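Local coordinates for fimbrial protein MyfA,Fimbrial protein MyfA,Fimbrial protein MyfA (PDB 5LND) that is the major subunit of Myf fimbriae, a probable virulence factor of Yersinia enterocolitica, and assembles into a large homopolymer, at residues 51-65 with 85-99. Numbering follows the deposited sequence.
Sequences MVSADGTRVDLHTNE and TFFLAAGDEVKAGEY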
loop_
_atom_site.group_PDB
_atom_site.type_symbol
_atom_site.label_atom_id
_atom_site.label_comp_id
_atom_site.label_asym_id
_atom_site.label_seq_id
_atom_site.Cartn_x
_atom_site.Cartn_y
_atom_site.Cartn_z
ATOM N N MET B 51 2.082 -3.047 -9.327
ATOM C CA MET B 51 1.962 -4.390 -8.777
ATOM C C MET B 51 1.397 -4.253 -7.357
ATOM O O MET B 51 1.711 -3.295 -6.652
ATOM C CB MET B 51 3.297 -5.143 -8.840
ATOM C CG MET B 51 4.354 -4.675 -7.872
ATOM S SD MET B 51 5.954 -5.515 -8.009
ATOM C CE MET B 51 5.476 -7.169 -8.391
ATOM N N VAL B 52 0.529 -5.178 -6.959
ATOM C CA VAL B 52 -0.236 -5.031 -5.722
ATOM C C VAL B 52 -0.158 -6.287 -4.846
ATOM O O VAL B 52 -0.436 -7.394 -5.315
ATOM C CB VAL B 52 -1.713 -4.714 -6.040
ATOM C CG1 VAL B 52 -2.512 -4.486 -4.775
ATOM C CG2 VAL B 52 -1.809 -3.500 -6.910
ATOM N N SER B 53 0.214 -6.120 -3.576
ATOM C CA SER B 53 0.335 -7.261 -2.661
ATOM C C SER B 53 -0.983 -7.622 -1.971
ATOM O O SER B 53 -1.980 -6.929 -2.111
ATOM C CB SER B 53 1.417 -7.020 -1.616
ATOM O OG SER B 53 1.035 -6.009 -0.718
ATOM N N ALA B 54 -0.980 -8.714 -1.214
ATOM C CA ALA B 54 -2.207 -9.228 -0.610
ATOM C C ALA B 54 -2.935 -8.239 0.276
ATOM O O ALA B 54 -4.160 -8.268 0.317
ATOM C CB ALA B 54 -1.950 -10.506 0.147
ATOM N N ASP B 55 -2.198 -7.403 1.008
ATOM C CA ASP B 55 -2.822 -6.418 1.892
ATOM C C ASP B 55 -3.124 -5.114 1.175
ATOM O O ASP B 55 -3.656 -4.180 1.767
ATOM C CB ASP B 55 -2.002 -6.176 3.171
ATOM C CG ASP B 55 -0.579 -5.749 2.892
ATOM O OD1 ASP B 55 -0.269 -5.425 1.737
ATOM O OD2 ASP B 55 0.235 -5.715 3.840
ATOM N N GLY B 56 -2.774 -5.052 -0.102
ATOM C CA GLY B 56 -3.113 -3.901 -0.914
ATOM C C GLY B 56 -2.012 -2.893 -1.185
ATOM O O GLY B 56 -2.236 -1.920 -1.891
ATOM N N THR B 57 -0.831 -3.109 -0.624
ATOM C CA THR B 57 0.283 -2.192 -0.838
ATOM C C THR B 57 0.645 -2.165 -2.317
ATOM O O THR B 57 0.751 -3.215 -2.945
ATOM C CB THR B 57 1.531 -2.606 -0.029
ATOM O OG1 THR B 57 1.172 -2.817 1.339
ATOM C CG2 THR B 57 2.591 -1.527 -0.084
ATOM N N ARG B 58 0.857 -0.973 -2.866
ATOM C CA ARG B 58 1.116 -0.816 -4.295
ATOM C C ARG B 58 2.556 -0.385 -4.555
ATOM O O ARG B 58 3.146 0.346 -3.758
ATOM C CB ARG B 58 0.147 0.214 -4.881
ATOM C CG ARG B 58 -1.299 -0.009 -4.459
ATOM C CD ARG B 58 -2.220 1.113 -4.912
ATOM N NE ARG B 58 -2.310 1.186 -6.363
ATOM C CZ ARG B 58 -3.028 0.357 -7.119
ATOM N NH1 ARG B 58 -3.730 -0.632 -6.574
ATOM N NH2 ARG B 58 -3.035 0.511 -8.434
ATOM N N VAL B 59 3.123 -0.855 -5.664
ATOM C CA VAL B 59 4.438 -0.402 -6.124
ATOM C C VAL B 59 4.387 -0.089 -7.612
ATOM O O VAL B 59 3.991 -0.937 -8.403
ATOM C CB VAL B 59 5.524 -1.458 -5.874
ATOM C CG1 VAL B 59 6.888 -0.935 -6.310
ATOM C CG2 VAL B 59 5.550 -1.837 -4.415
ATOM N N ASP B 60 4.788 1.121 -7.991
ATOM C CA ASP B 60 4.767 1.519 -9.394
ATOM C C ASP B 60 5.664 0.643 -10.251
ATOM O O ASP B 60 6.710 0.185 -9.795
ATOM C CB ASP B 60 5.199 2.976 -9.537
ATOM C CG ASP B 60 4.230 3.930 -8.890
ATOM O OD1 ASP B 60 3.049 3.558 -8.751
ATOM O OD2 ASP B 60 4.647 5.046 -8.518
ATOM N N LEU B 61 5.241 0.407 -11.491
ATOM C CA LEU B 61 6.048 -0.331 -12.457
ATOM C C LEU B 61 6.550 0.617 -13.536
ATOM O O LEU B 61 5.883 1.595 -13.864
ATOM C CB LEU B 61 5.237 -1.459 -13.075
ATOM C CG LEU B 61 4.863 -2.565 -12.108
ATOM C CD1 LEU B 61 4.072 -3.632 -12.849
ATOM C CD2 LEU B 61 6.109 -3.142 -11.464
ATOM N N HIS B 62 7.736 0.332 -14.061
ATOM C CA HIS B 62 8.345 1.142 -15.104
ATOM C C HIS B 62 8.982 0.234 -16.131
ATOM O O HIS B 62 9.403 -0.877 -15.820
ATOM C CB HIS B 62 9.436 2.040 -14.532
ATOM C CG HIS B 62 9.012 2.827 -13.340
ATOM N ND1 HIS B 62 8.433 4.074 -13.440
ATOM C CD2 HIS B 62 9.084 2.550 -12.019
ATOM C CE1 HIS B 62 8.170 4.529 -12.230
ATOM N NE2 HIS B 62 8.553 3.621 -11.349
ATOM N N THR B 63 9.067 0.729 -17.358
ATOM C CA THR B 63 9.693 -0.006 -18.445
ATOM C C THR B 63 10.396 0.985 -19.360
ATOM O O THR B 63 9.880 2.066 -19.624
ATOM C CB THR B 63 8.657 -0.877 -19.222
ATOM O OG1 THR B 63 9.310 -1.612 -20.260
ATOM C CG2 THR B 63 7.557 -0.029 -19.829
ATOM N N ASN B 64 11.591 0.625 -19.809
ATOM C CA ASN B 64 12.348 1.477 -20.708
ATOM C C ASN B 64 12.132 1.071 -22.157
ATOM O O ASN B 64 12.737 1.634 -23.064
ATOM C CB ASN B 64 13.842 1.411 -20.384
ATOM C CG ASN B 64 14.188 2.061 -19.056
ATOM O OD1 ASN B 64 13.583 3.056 -18.658
ATOM N ND2 ASN B 64 15.170 1.495 -18.361
ATOM N N GLU B 65 11.270 0.083 -22.362
ATOM C CA GLU B 65 11.010 -0.447 -23.685
ATOM C C GLU B 65 9.672 0.001 -24.249
ATOM O O GLU B 65 9.460 -0.080 -25.451
ATOM C CB GLU B 65 11.070 -1.976 -23.672
ATOM C CG GLU B 65 12.415 -2.559 -23.240
ATOM C CD GLU B 65 12.617 -2.503 -21.747
ATOM O OE1 GLU B 65 11.621 -2.618 -21.013
ATOM O OE2 GLU B 65 13.763 -2.317 -21.307
ATOM N N THR B 85 11.108 -5.474 -19.934
ATOM C CA THR B 85 11.261 -5.744 -18.508
ATOM C C THR B 85 10.601 -4.620 -17.721
ATOM O O THR B 85 10.766 -3.446 -18.047
ATOM C CB THR B 85 12.731 -5.856 -18.092
ATOM O OG1 THR B 85 13.388 -6.828 -18.910
ATOM C CG2 THR B 85 12.848 -6.279 -16.636
ATOM N N PHE B 86 9.840 -4.982 -16.697
ATOM C CA PHE B 86 9.246 -3.989 -15.825
ATOM C C PHE B 86 10.022 -3.968 -14.523
ATOM O O PHE B 86 10.135 -4.989 -13.840
ATOM C CB PHE B 86 7.766 -4.290 -15.587
ATOM C CG PHE B 86 6.928 -4.199 -16.829
ATOM C CD1 PHE B 86 6.269 -3.021 -17.152
ATOM C CD2 PHE B 86 6.804 -5.295 -17.681
ATOM C CE1 PHE B 86 5.494 -2.934 -18.303
ATOM C CE2 PHE B 86 6.035 -5.218 -18.838
ATOM C CZ PHE B 86 5.381 -4.033 -19.146
ATOM N N PHE B 87 10.572 -2.806 -14.194
ATOM C CA PHE B 87 11.438 -2.695 -13.038
ATOM C C PHE B 87 10.861 -1.742 -11.999
ATOM O O PHE B 87 9.975 -0.943 -12.301
ATOM C CB PHE B 87 12.829 -2.234 -13.468
ATOM C CG PHE B 87 12.848 -0.862 -14.069
ATOM C CD1 PHE B 87 12.946 0.260 -13.264
ATOM C CD2 PHE B 87 12.764 -0.693 -15.442
ATOM C CE1 PHE B 87 12.953 1.513 -13.812
ATOM C CE2 PHE B 87 12.770 0.566 -15.999
ATOM C CZ PHE B 87 12.865 1.672 -15.181
ATOM N N LEU B 88 11.367 -1.840 -10.772
ATOM C CA LEU B 88 11.019 -0.907 -9.713
ATOM C C LEU B 88 12.076 0.190 -9.704
ATOM O O LEU B 88 13.247 -0.083 -9.930
ATOM C CB LEU B 88 10.986 -1.629 -8.378
ATOM C CG LEU B 88 10.143 -2.892 -8.333
ATOM C CD1 LEU B 88 10.100 -3.441 -6.925
ATOM C CD2 LEU B 88 8.746 -2.613 -8.858
ATOM N N ALA B 89 11.674 1.431 -9.461
ATOM C CA ALA B 89 12.633 2.525 -9.503
ATOM C C ALA B 89 13.585 2.486 -8.308
ATOM O O ALA B 89 13.226 2.052 -7.213
ATOM C CB ALA B 89 11.926 3.864 -9.592
ATOM N N ALA B 90 14.811 2.937 -8.538
ATOM C CA ALA B 90 15.776 3.115 -7.465
ATOM C C ALA B 90 15.250 4.137 -6.468
ATOM O O ALA B 90 14.756 5.188 -6.866
ATOM C CB ALA B 90 17.080 3.592 -8.032
ATOM N N GLY B 91 15.374 3.839 -5.178
ATOM C CA GLY B 91 14.950 4.767 -4.144
ATOM C C GLY B 91 13.581 4.461 -3.569
ATOM O O GLY B 91 13.180 5.045 -2.552
ATOM N N ASP B 92 12.857 3.560 -4.230
ATOM C CA ASP B 92 11.556 3.117 -3.747
ATOM C C ASP B 92 11.686 2.282 -2.475
ATOM O O ASP B 92 12.464 1.331 -2.424
ATOM C CB ASP B 92 10.816 2.324 -4.833
ATOM C CG ASP B 92 10.039 3.215 -5.792
ATOM O OD1 ASP B 92 10.541 4.305 -6.137
ATOM O OD2 ASP B 92 8.920 2.818 -6.193
ATOM N N GLU B 93 10.924 2.656 -1.452
ATOM C CA GLU B 93 10.896 1.911 -0.209
ATOM C C GLU B 93 9.828 0.849 -0.318
ATOM O O GLU B 93 8.643 1.155 -0.321
ATOM C CB GLU B 93 10.617 2.840 0.963
ATOM C CG GLU B 93 11.690 3.905 1.128
ATOM C CD GLU B 93 11.869 4.326 2.572
ATOM O OE1 GLU B 93 11.046 3.895 3.415
ATOM O OE2 GLU B 93 12.832 5.079 2.857
ATOM N N VAL B 94 10.259 -0.402 -0.430
ATOM C CA VAL B 94 9.358 -1.506 -0.724
ATOM C C VAL B 94 9.240 -2.457 0.446
ATOM O O VAL B 94 10.234 -2.884 1.011
ATOM C CB VAL B 94 9.843 -2.293 -1.933
ATOM C CG1 VAL B 94 8.917 -3.447 -2.196
ATOM C CG2 VAL B 94 9.913 -1.395 -3.154
ATOM N N LYS B 95 8.011 -2.794 0.797
ATOM C CA LYS B 95 7.758 -3.703 1.890
ATOM C C LYS B 95 7.644 -5.120 1.365
ATOM O O LYS B 95 7.414 -5.330 0.181
ATOM C CB LYS B 95 6.468 -3.306 2.589
ATOM C CG LYS B 95 6.486 -1.890 3.100
ATOM C CD LYS B 95 5.445 -1.671 4.188
ATOM C CE LYS B 95 5.899 -0.603 5.176
ATOM N NZ LYS B 95 4.813 0.344 5.575
ATOM N N ALA B 96 7.805 -6.090 2.256
ATOM C CA ALA B 96 7.692 -7.492 1.884
ATOM C C ALA B 96 6.278 -7.800 1.414
ATOM O O ALA B 96 5.324 -7.158 1.846
ATOM C CB ALA B 96 8.072 -8.387 3.057
ATOM N N GLY B 97 6.147 -8.775 0.522
ATOM C CA GLY B 97 4.839 -9.196 0.061
ATOM C C GLY B 97 4.868 -9.982 -1.230
ATOM O O GLY B 97 5.904 -10.095 -1.881
ATOM N N GLU B 98 3.724 -10.543 -1.595
ATOM C CA GLU B 98 3.587 -11.189 -2.884
ATOM C C GLU B 98 2.818 -10.230 -3.767
ATOM O O GLU B 98 1.608 -10.075 -3.616
ATOM C CB GLU B 98 2.835 -12.509 -2.733
ATOM C CG GLU B 98 3.487 -13.473 -1.752
ATOM C CD GLU B 98 4.853 -13.912 -2.215
ATOM O OE1 GLU B 98 5.014 -14.154 -3.427
ATOM O OE2 GLU B 98 5.771 -14.006 -1.375
ATOM N N TYR B 99 3.517 -9.567 -4.676
ATOM C CA TYR B 99 2.885 -8.508 -5.440
ATOM C C TYR B 99 2.459 -8.961 -6.816
ATOM O O TYR B 99 3.276 -9.409 -7.614
ATOM C CB TYR B 99 3.825 -7.335 -5.589
ATOM C CG TYR B 99 4.172 -6.588 -4.338
ATOM C CD1 TYR B 99 3.487 -5.436 -3.996
ATOM C CD2 TYR B 99 5.225 -6.997 -3.531
ATOM C CE1 TYR B 99 3.817 -4.722 -2.877
ATOM C CE2 TYR B 99 5.563 -6.286 -2.402
ATOM C CZ TYR B 99 4.850 -5.155 -2.082
ATOM O OH TYR B 99 5.175 -4.433 -0.966
HETATM O O HOH W 1 2.615 -6.005 1.547
HETATM O O HOH W 2 1.049 -9.874 0.189
HETATM O O HOH W 3 6.207 2.829 -6.012
HETATM O O HOH W 4 9.066 1.716 -8.748
#
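The phenol ring of Tyr99 is wedged among Met51, Ser53 and Val59 at the tight end of this contact. Ser53 CB lies over one ring face, 3.7 Å from the ring centroid, while Val59 CG2 comes to Tyr99 CE1 at 3.7 Å. Met51 crosses the tyrosine at about a right angle; the bend at its chi3 (-36°) brings CE to 3.3 Å from Tyr99 CB, and its sulfur makes an oblique Met-aromatic contact. Tyr99 OH donates to Lys95 O (2.7 Å) from above the carbonyl plane, tying the ring to the backbone just before its own strand. Leu88 CD2 continues the apolar seam, meeting Val59 CG1 at 3.6 Å and also touching Leu61 CD2. These side chains belong to the interior of the Ig-like beta sandwich, where Met51 and Leu61 also pack on Phe25 of strand 22-30. Farther along, a single antiparallel hydrogen-bonded pair, His62 with Phe87, joins the backbones, and His62 CB sits over one face of the Phe87 ring. The more open side is bridged largely by water: one molecule links Asp60 O, Ala89 N and Asp92 OD2, and another joins Asp60 N to the same carboxylate oxygen. Beyond the paired residues, Glu65 OE1 accepts hydrogen bonds from Thr63 OG1 (2.6 Å), on its anti side, and from Thr85 N (3.1 Å), well above the carboxylate plane on the other face.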